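Local coordinates for protein dTDP-4-amino-4,6-dideoxyglucose formyltransferase (Shewanella sp. FDAARGOS_354, PDB 6V2T) that probably transfers a formyl group from a folate cofactor to the 4-amino group of dTDP-4-amino-4,6-dideoxyglucose, a sugar nucleotide linked to O-antigen synthesis, at residues I39-V43 / T54-R58; F215-L221 / L235-L239. One frame throughout, in Å; residues are numbered along the deposited sequence.

Contact 1. Residues I39-V43 / T54-R58; sequences IQNLV and TFDYR
The side chain of Gln40 lies across the ring of Tyr57, with both its aliphatic CG and its amide nitrogen over the face. CG sits 3.7 Å from the ring centroid and 3.4 Å from Tyr57 CZ, in a CH-pi contact. With CG beside the backbone N (chi1 -85°) and the chain extended beyond it, the two side chains run past each other in opposite directions, and Gln40 continues over the ring face. NE2 ends above the ring centre, 3.7 Å from Tyr57 CG, yet the amide is steeply inclined to the ring, their planes 71° apart, and does not stack flat on it. Ile39 reaches the same ring from its edge: its CG2, anti to the backbone N, lies in the ring plane 3.9 Å from Tyr57 CE2.

One helical turn on from Ile39, Val43 spreads its two methyls on Phe55. CG2 stands over the ring face, 3.8 Å from the centroid, while CG1 touches Phe55 CD2 from the same side, 3.6 Å away. CG2 also comes within 3.7 Å of Tyr57 OH, touching both aromatic side chains. Phe50 meets Phe55 edge-to-face, and helix 171-194 adds Leu190 against Val43.

Phe55 and Tyr57, alternate residues of the strand, both point toward the helix, whose axis runs nearly antiparallel to the strand at 169°. The contact is the packing of the crossover helix on the second strand of a beta-alpha-beta unit, strand 24-30, helix 33-45 and strand 53-60, in the Rossmann-like N-terminal domain of the formyltransferase fold.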
ATOM      1  N   ILE B  39     -19.320  -2.785  23.421  1.00 36.19           N
ATOM      2  CA  ILE B  39     -20.390  -3.528  24.150  1.00 38.53           C
ATOM      3  C   ILE B  39     -20.552  -2.901  25.542  1.00 37.96           C
ATOM      4  O   ILE B  39     -21.701  -2.618  25.953  1.00 38.82           O
ATOM      5  CB  ILE B  39     -20.082  -5.038  24.227  1.00 36.31           C
ATOM      6  CG1 ILE B  39     -20.271  -5.725  22.871  1.00 35.67           C
ATOM      7  CG2 ILE B  39     -20.917  -5.701  25.307  1.00 41.52           C
ATOM      8  CD1 ILE B  39     -19.710  -7.129  22.819  1.00 38.23           C
ATOM      9  N   GLN B  40     -19.440  -2.633  26.215  1.00 39.38           N
ATOM     10  CA  GLN B  40     -19.444  -1.940  27.536  1.00 42.88           C
ATOM     11  C   GLN B  40     -20.286  -0.663  27.466  1.00 41.54           C
ATOM     12  O   GLN B  40     -21.181  -0.498  28.314  1.00 40.41           O
ATOM     13  CB  GLN B  40     -18.016  -1.695  28.001  1.00 40.61           C
ATOM     14  CG  GLN B  40     -17.463  -2.913  28.715  1.00 37.97           C
ATOM     15  CD  GLN B  40     -16.001  -2.810  29.053  1.00 43.21           C
ATOM     16  OE1 GLN B  40     -15.278  -1.966  28.526  1.00 47.26           O
ATOM     17  NE2 GLN B  40     -15.552  -3.721  29.904  1.00 40.55           N
ATOM     18  N   ASN B  41     -20.016   0.193  26.486  1.00 43.02           N
ATOM     19  CA  ASN B  41     -20.786   1.436  26.257  1.00 42.32           C
ATOM     20  C   ASN B  41     -22.249   1.071  25.972  1.00 45.94           C
ATOM     21  O   ASN B  41     -23.134   1.661  26.602  1.00 41.16           O
ATOM     22  CB  ASN B  41     -20.174   2.292  25.148  1.00 46.43           C
ATOM     23  CG  ASN B  41     -20.880   3.622  25.052  1.00 45.19           C
ATOM     24  OD1 ASN B  41     -20.882   4.387  26.018  1.00 43.08           O
ATOM     25  ND2 ASN B  41     -21.538   3.860  23.933  1.00 41.59           N
ATOM     26  N   LEU B  42     -22.508   0.111  25.085  1.00 39.89           N
ATOM     27  CA  LEU B  42     -23.892  -0.266  24.669  1.00 45.91           C
ATOM     28  C   LEU B  42     -24.728  -0.661  25.889  1.00 43.82           C
ATOM     29  O   LEU B  42     -25.957  -0.383  25.893  1.00 46.77           O
ATOM     30  CB  LEU B  42     -23.826  -1.453  23.706  1.00 48.83           C
ATOM     31  CG  LEU B  42     -24.654  -1.339  22.439  1.00 48.25           C
ATOM     32  CD1 LEU B  42     -24.739  -2.701  21.756  1.00 44.55           C
ATOM     33  CD2 LEU B  42     -26.037  -0.774  22.702  1.00 48.15           C
ATOM     34  N   VAL B  43     -24.093  -1.313  26.867  1.00 39.76           N
ATOM     35  CA  VAL B  43     -24.755  -1.804  28.106  1.00 42.89           C
ATOM     36  C   VAL B  43     -25.198  -0.579  28.921  1.00 51.02           C
ATOM     37  O   VAL B  43     -26.413  -0.485  29.217  1.00 45.86           O
ATOM     38  CB  VAL B  43     -23.836  -2.775  28.869  1.00 41.77           C
ATOM     39  CG1 VAL B  43     -24.229  -2.950  30.324  1.00 40.96           C
ATOM     40  CG2 VAL B  43     -23.783  -4.139  28.163  1.00 41.02           C
ATOM     41  N   THR B  54     -26.213  -8.393  35.154  1.00 46.06           N
ATOM     42  CA  THR B  54     -24.801  -7.921  35.239  1.00 46.87           C
ATOM     43  C   THR B  54     -23.900  -8.668  34.245  1.00 45.57           C
ATOM     44  O   THR B  54     -23.927  -9.940  34.185  1.00 41.46           O
ATOM     45  CB  THR B  54     -24.256  -7.924  36.669  1.00 49.17           C
ATOM     46  OG1 THR B  54     -24.036  -9.257  37.114  1.00 53.16           O
ATOM     47  CG2 THR B  54     -25.203  -7.231  37.622  1.00 46.00           C
ATOM     48  N   PHE B  55     -23.114  -7.869  33.518  1.00 41.85           N
ATOM     49  CA  PHE B  55     -22.123  -8.285  32.496  1.00 38.00           C
ATOM     50  C   PHE B  55     -20.720  -8.315  33.094  1.00 41.91           C
ATOM     51  O   PHE B  55     -20.271  -7.292  33.639  1.00 40.44           O
ATOM     52  CB  PHE B  55     -22.177  -7.306  31.339  1.00 38.01           C
ATOM     53  CG  PHE B  55     -23.490  -7.313  30.618  1.00 41.51           C
ATOM     54  CD1 PHE B  55     -23.714  -8.206  29.589  1.00 38.25           C
ATOM     55  CD2 PHE B  55     -24.499  -6.434  30.967  1.00 40.07           C
ATOM     56  CE1 PHE B  55     -24.915  -8.197  28.913  1.00 38.71           C
ATOM     57  CE2 PHE B  55     -25.713  -6.444  30.295  1.00 39.09           C
ATOM     58  CZ  PHE B  55     -25.915  -7.321  29.271  1.00 40.13           C
ATOM     59  N   ASP B  56     -20.077  -9.480  33.030  1.00 39.45           N
ATOM     60  CA  ASP B  56     -18.639  -9.694  33.331  1.00 39.50           C
ATOM     61  C   ASP B  56     -17.890  -9.864  32.009  1.00 44.39           C
ATOM     62  O   ASP B  56     -18.486 -10.404  31.073  1.00 41.38           O
ATOM     63  CB  ASP B  56     -18.428 -10.921  34.197  1.00 41.03           C
ATOM     64  CG  ASP B  56     -18.973 -10.736  35.595  1.00 41.34           C
ATOM     65  OD1 ASP B  56     -19.300  -9.606  35.920  1.00 40.66           O
ATOM     66  OD2 ASP B  56     -19.061 -11.723  36.315  1.00 42.01           O
ATOM     67  N   TYR B  57     -16.659  -9.370  31.922  1.00 39.41           N
ATOM     68  CA  TYR B  57     -15.855  -9.388  30.676  1.00 38.55           C
ATOM     69  C   TYR B  57     -14.558 -10.142  30.949  1.00 43.00           C
ATOM     70  O   TYR B  57     -13.932  -9.900  31.987  1.00 40.60           O
ATOM     71  CB  TYR B  57     -15.614  -7.965  30.178  1.00 37.26           C
ATOM     72  CG  TYR B  57     -16.866  -7.180  29.905  1.00 36.62           C
ATOM     73  CD1 TYR B  57     -17.592  -6.605  30.937  1.00 36.10           C
ATOM     74  CD2 TYR B  57     -17.358  -7.051  28.615  1.00 38.76           C
ATOM     75  CE1 TYR B  57     -18.751  -5.885  30.690  1.00 35.84           C
ATOM     76  CE2 TYR B  57     -18.504  -6.317  28.352  1.00 37.14           C
ATOM     77  CZ  TYR B  57     -19.206  -5.738  29.394  1.00 35.96           C
ATOM     78  OH  TYR B  57     -20.342  -5.028  29.115  1.00 38.43           O
ATOM     79  N   ARG B  58     -14.164 -11.029  30.031  1.00 40.67           N
ATOM     80  CA  ARG B  58     -12.899 -11.795  30.127  0.50 39.99           C
ATOM     81  C   ARG B  58     -12.304 -11.935  28.719  1.00 42.85           C
ATOM     82  O   ARG B  58     -13.085 -11.908  27.716  1.00 38.40           O
ATOM     83  CB  ARG B  58     -13.155 -13.159  30.778  0.50 41.92           C
ATOM     84  CG  ARG B  58     -13.827 -13.099  32.145  0.50 43.06           C
ATOM     85  CD  ARG B  58     -12.905 -12.638  33.263  0.50 43.45           C
ATOM     86  NE  ARG B  58     -13.525 -12.774  34.571  0.50 41.33           N
ATOM     87  CZ  ARG B  58     -14.239 -11.832  35.161  0.50 39.39           C
ATOM     88  NH1 ARG B  58     -14.773 -12.048  36.351  0.50 41.32           N
ATOM     89  NH2 ARG B  58     -14.408 -10.670  34.566  0.50 40.15           N
TER

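Contact 2. Residues F215-L221 / L235-L239. With EDO (1,2-ethanediol), chain I.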
ATOM      1  N   PHE B 215      -5.482 -20.016   5.377  1.00 29.56           N
ATOM      2  CA  PHE B 215      -5.029 -18.610   5.244  1.00 31.00           C
ATOM      3  C   PHE B 215      -3.527 -18.601   4.941  1.00 31.86           C
ATOM      4  O   PHE B 215      -3.115 -17.998   3.955  1.00 31.83           O
ATOM      5  CB  PHE B 215      -5.361 -17.803   6.503  1.00 32.53           C
ATOM      6  CG  PHE B 215      -4.821 -16.396   6.457  1.00 31.89           C
ATOM      7  CD1 PHE B 215      -5.371 -15.464   5.595  1.00 31.36           C
ATOM      8  CD2 PHE B 215      -3.710 -16.034   7.203  1.00 31.47           C
ATOM      9  CE1 PHE B 215      -4.845 -14.182   5.512  1.00 32.08           C
ATOM     10  CE2 PHE B 215      -3.213 -14.740   7.152  1.00 33.51           C
ATOM     11  CZ  PHE B 215      -3.783 -13.815   6.300  1.00 30.26           C
ATOM     12  N   LYS B 216      -2.735 -19.279   5.781  1.00 30.13           N
ATOM     13  CA  LYS B 216      -1.264 -19.367   5.632  1.00 36.39           C
ATOM     14  C   LYS B 216      -0.885 -19.882   4.238  1.00 35.88           C
ATOM     15  O   LYS B 216       0.012 -19.272   3.626  1.00 36.86           O
ATOM     16  CB  LYS B 216      -0.681 -20.226   6.760  1.00 38.13           C
ATOM     17  CG  LYS B 216      -0.774 -19.557   8.112  1.00 40.39           C
ATOM     18  CD  LYS B 216      -0.165 -20.322   9.264  1.00 47.73           C
ATOM     19  CE  LYS B 216       0.043 -19.421  10.473  1.00 48.58           C
ATOM     20  NZ  LYS B 216       0.205 -20.206  11.718  1.00 55.96           N
ATOM     21  N   ALA B 217      -1.599 -20.863   3.692  1.00 38.64           N
ATOM     22  CA  ALA B 217      -1.348 -21.381   2.324  1.00 39.26           C
ATOM     23  C   ALA B 217      -1.583 -20.287   1.276  1.00 35.73           C
ATOM     24  O   ALA B 217      -0.749 -20.179   0.342  1.00 34.80           O
ATOM     25  CB  ALA B 217      -2.187 -22.605   2.032  1.00 43.12           C
ATOM     26  N   LEU B 218      -2.668 -19.508   1.385  1.00 34.86           N
ATOM     27  CA  LEU B 218      -2.994 -18.438   0.401  1.00 34.09           C
ATOM     28  C   LEU B 218      -1.864 -17.419   0.384  1.00 31.52           C
ATOM     29  O   LEU B 218      -1.629 -16.784  -0.658  1.00 37.36           O
ATOM     30  CB  LEU B 218      -4.266 -17.689   0.804  1.00 37.79           C
ATOM     31  CG  LEU B 218      -5.581 -18.226   0.264  1.00 40.74           C
ATOM     32  CD1 LEU B 218      -6.698 -17.324   0.764  1.00 43.60           C
ATOM     33  CD2 LEU B 218      -5.561 -18.298  -1.255  1.00 40.79           C
ATOM     34  N   CYS B 219      -1.208 -17.266   1.527  1.00 31.07           N
ATOM     35  CA  CYS B 219      -0.211 -16.201   1.771  1.00 34.38           C
ATOM     36  C   CYS B 219       1.042 -16.489   0.944  1.00 36.22           C
ATOM     37  O   CYS B 219       1.673 -15.536   0.533  1.00 34.92           O
ATOM     38  CB  CYS B 219       0.114 -16.086   3.250  1.00 32.78           C
ATOM     39  SG  CYS B 219      -1.092 -15.093   4.175  1.00 32.36           S
ATOM     40  N   LYS B 220       1.344 -17.768   0.682  1.00 38.47           N
ATOM     41  CA  LYS B 220       2.565 -18.198  -0.044  1.00 41.09           C
ATOM     42  C   LYS B 220       2.299 -18.027  -1.535  1.00 42.69           C
ATOM     43  O   LYS B 220       1.566 -18.852  -2.129  1.00 39.17           O
ATOM     44  CB  LYS B 220       2.955 -19.638   0.310  1.00 44.76           C
ATOM     45  CG  LYS B 220       4.260 -20.089  -0.336  1.00 49.59           C
ATOM     46  CD  LYS B 220       4.719 -21.480   0.048  1.00 53.37           C
ATOM     47  CE  LYS B 220       5.793 -21.966  -0.906  1.00 62.45           C
ATOM     48  NZ  LYS B 220       6.228 -23.344  -0.582  1.00 67.83           N
ATOM     49  N   LEU B 221       2.831 -16.958  -2.115  1.00 38.11           N
ATOM     50  CA  LEU B 221       2.571 -16.642  -3.532  1.00 37.18           C
ATOM     51  C   LEU B 221       3.410 -17.570  -4.418  1.00 35.17           C
ATOM     52  O   LEU B 221       4.549 -17.862  -4.047  1.00 34.14           O
ATOM     53  CB  LEU B 221       2.944 -15.181  -3.781  1.00 36.17           C
ATOM     54  CG  LEU B 221       2.176 -14.178  -2.931  1.00 33.30           C
ATOM     55  CD1 LEU B 221       2.665 -12.774  -3.257  1.00 31.85           C
ATOM     56  CD2 LEU B 221       0.676 -14.306  -3.141  1.00 32.30           C
ATOM     57  N   LEU B 235      -6.420 -11.589  -5.391  1.00 28.81           N
ATOM     58  CA  LEU B 235      -5.634 -12.332  -4.369  1.00 27.25           C
ATOM     59  C   LEU B 235      -4.851 -11.347  -3.488  1.00 26.68           C
ATOM     60  O   LEU B 235      -4.887 -11.509  -2.220  1.00 27.59           O
ATOM     61  CB  LEU B 235      -4.668 -13.278  -5.082  1.00 27.91           C
ATOM     62  CG  LEU B 235      -3.628 -13.975  -4.209  1.00 30.33           C
ATOM     63  CD1 LEU B 235      -4.317 -14.798  -3.147  1.00 32.75           C
ATOM     64  CD2 LEU B 235      -2.705 -14.861  -5.065  1.00 31.16           C
ATOM     65  N   LEU B 236      -4.108 -10.419  -4.107  1.00 30.20           N
ATOM     66  CA  LEU B 236      -3.222  -9.489  -3.335  1.00 29.82           C
ATOM     67  C   LEU B 236      -4.084  -8.506  -2.515  1.00 28.44           C
ATOM     68  O   LEU B 236      -3.725  -8.244  -1.361  1.00 26.07           O
ATOM     69  CB  LEU B 236      -2.270  -8.764  -4.287  1.00 28.30           C
ATOM     70  CG  LEU B 236      -1.283  -9.658  -5.029  1.00 29.50           C
ATOM     71  CD1 LEU B 236      -0.441  -8.829  -5.987  1.00 32.01           C
ATOM     72  CD2 LEU B 236      -0.402 -10.450  -4.068  1.00 28.83           C
ATOM     73  N   ARG B 237      -5.203  -8.011  -3.048  1.00 25.39           N
ATOM     74  CA  ARG B 237      -6.097  -7.120  -2.247  1.00 26.49           C
ATOM     75  C   ARG B 237      -6.741  -7.893  -1.092  1.00 27.37           C
ATOM     76  O   ARG B 237      -6.817  -7.302   0.034  1.00 26.89           O
ATOM     77  CB  ARG B 237      -7.076  -6.334  -3.129  1.00 30.00           C
ATOM     78  CG  ARG B 237      -8.324  -7.083  -3.567  1.00 29.74           C
ATOM     79  CD  ARG B 237      -9.034  -6.217  -4.605  1.00 32.40           C
ATOM     80  NE  ARG B 237     -10.074  -6.947  -5.303  1.00 31.34           N
ATOM     81  CZ  ARG B 237     -11.343  -7.066  -4.931  1.00 30.33           C
ATOM     82  NH1 ARG B 237     -11.814  -6.510  -3.820  1.00 28.46           N
ATOM     83  NH2 ARG B 237     -12.153  -7.771  -5.698  1.00 32.14           N
ATOM     84  N   ALA B 238      -7.076  -9.185  -1.281  1.00 28.37           N
ATOM     85  CA  ALA B 238      -7.657 -10.056  -0.238  1.00 27.17           C
ATOM     86  C   ALA B 238      -6.658 -10.198   0.918  1.00 27.62           C
ATOM     87  O   ALA B 238      -7.091 -10.324   2.053  1.00 26.29           O
ATOM     88  CB  ALA B 238      -7.985 -11.430  -0.781  1.00 25.02           C
ATOM     89  N   LEU B 239      -5.367 -10.224   0.597  1.00 26.90           N
ATOM     90  CA  LEU B 239      -4.254 -10.520   1.542  1.00 24.46           C
ATOM     91  C   LEU B 239      -3.637  -9.211   2.078  1.00 27.14           C
ATOM     92  O   LEU B 239      -2.680  -9.271   2.870  1.00 27.48           O
ATOM     93  CB  LEU B 239      -3.239 -11.382   0.804  1.00 27.08           C
ATOM     94  CG  LEU B 239      -3.718 -12.809   0.522  1.00 28.27           C
ATOM     95  CD1 LEU B 239      -2.634 -13.620  -0.177  1.00 32.18           C
ATOM     96  CD2 LEU B 239      -4.182 -13.532   1.782  1.00 28.35           C
TER
HETATM   97  C1  EDO I 303     -15.803  -7.770  -5.607  1.00 39.50           C
HETATM   98  O1  EDO I 303     -14.771  -8.547  -5.002  1.00 32.30           O
HETATM   99  C2  EDO I 303     -16.547  -8.636  -6.539  1.00 39.35           C
HETATM  100  O2  EDO I 303     -15.644  -9.340  -7.398  1.00 39.98           O
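Leu239 presses its CD1 methyl against the backbone carbonyl of Leu218, 3.4 Å from Leu218 O, while its other methyl, CD2, packs 3.8 Å from Phe215 CE1. That ring is drawn toward the contact because its CG lies anti to the backbone N (chi1 175°). Cys219 SG rests over one face of the ring, toward the rim. Here the packing is tight and buried, and it borders the sugar-nucleotide pocket: the bound ligand touches Phe215, and Leu239 O accepts a hydrogen bond from the pocket residue Asn246.

Both segments belong to the C-terminal dimerization domain, where the C-terminal parts of helices 212-219 and 229-238, with the chain that follows them, pack through apolar side chains. Leu221 CD1 meets Leu236 CD2 at 3.9 Å, the side chains crossing at about a right angle; across the subunit boundary, Leu229 and Ile233 of the second subunit pack on Leu221 and Leu236 respectively.

Leu218 and Leu235 form a looser, partly exposed flank, with Leu218 CD2 4.2 Å from Leu235 CD1. Arg237, although buried, takes no part in the apolar seam; its NE forms a salt bridge with Asp234. Its NH2 donates a nearly straight hydrogen bond (165°) to O1 of a 1,2-ethanediol, probably from the crystallisation liquor, 2.8 Å away.

How the contacts relate
The two contacts come in series along the chain and lie on opposite sides of its centre, with their own centres 35 Å apart and nearest atoms about 22 Å apart. Contact 1 falls in the formyl transferase region, where it packs helix 33-45 on a face of the seven-stranded mixed sheet; contact 2 follows in the C-terminal dimerization region and joins the C-terminal parts of two helices and the residues after them, without using that sheet. They share no helix or strand. In contact 1 the side chain of Ile39 is about 11 Å from the bound sugar nucleotide, whereas contact 2 probably lies between that ligand's pocket, at Phe215, and the dimer interface, at Leu221 and Leu236.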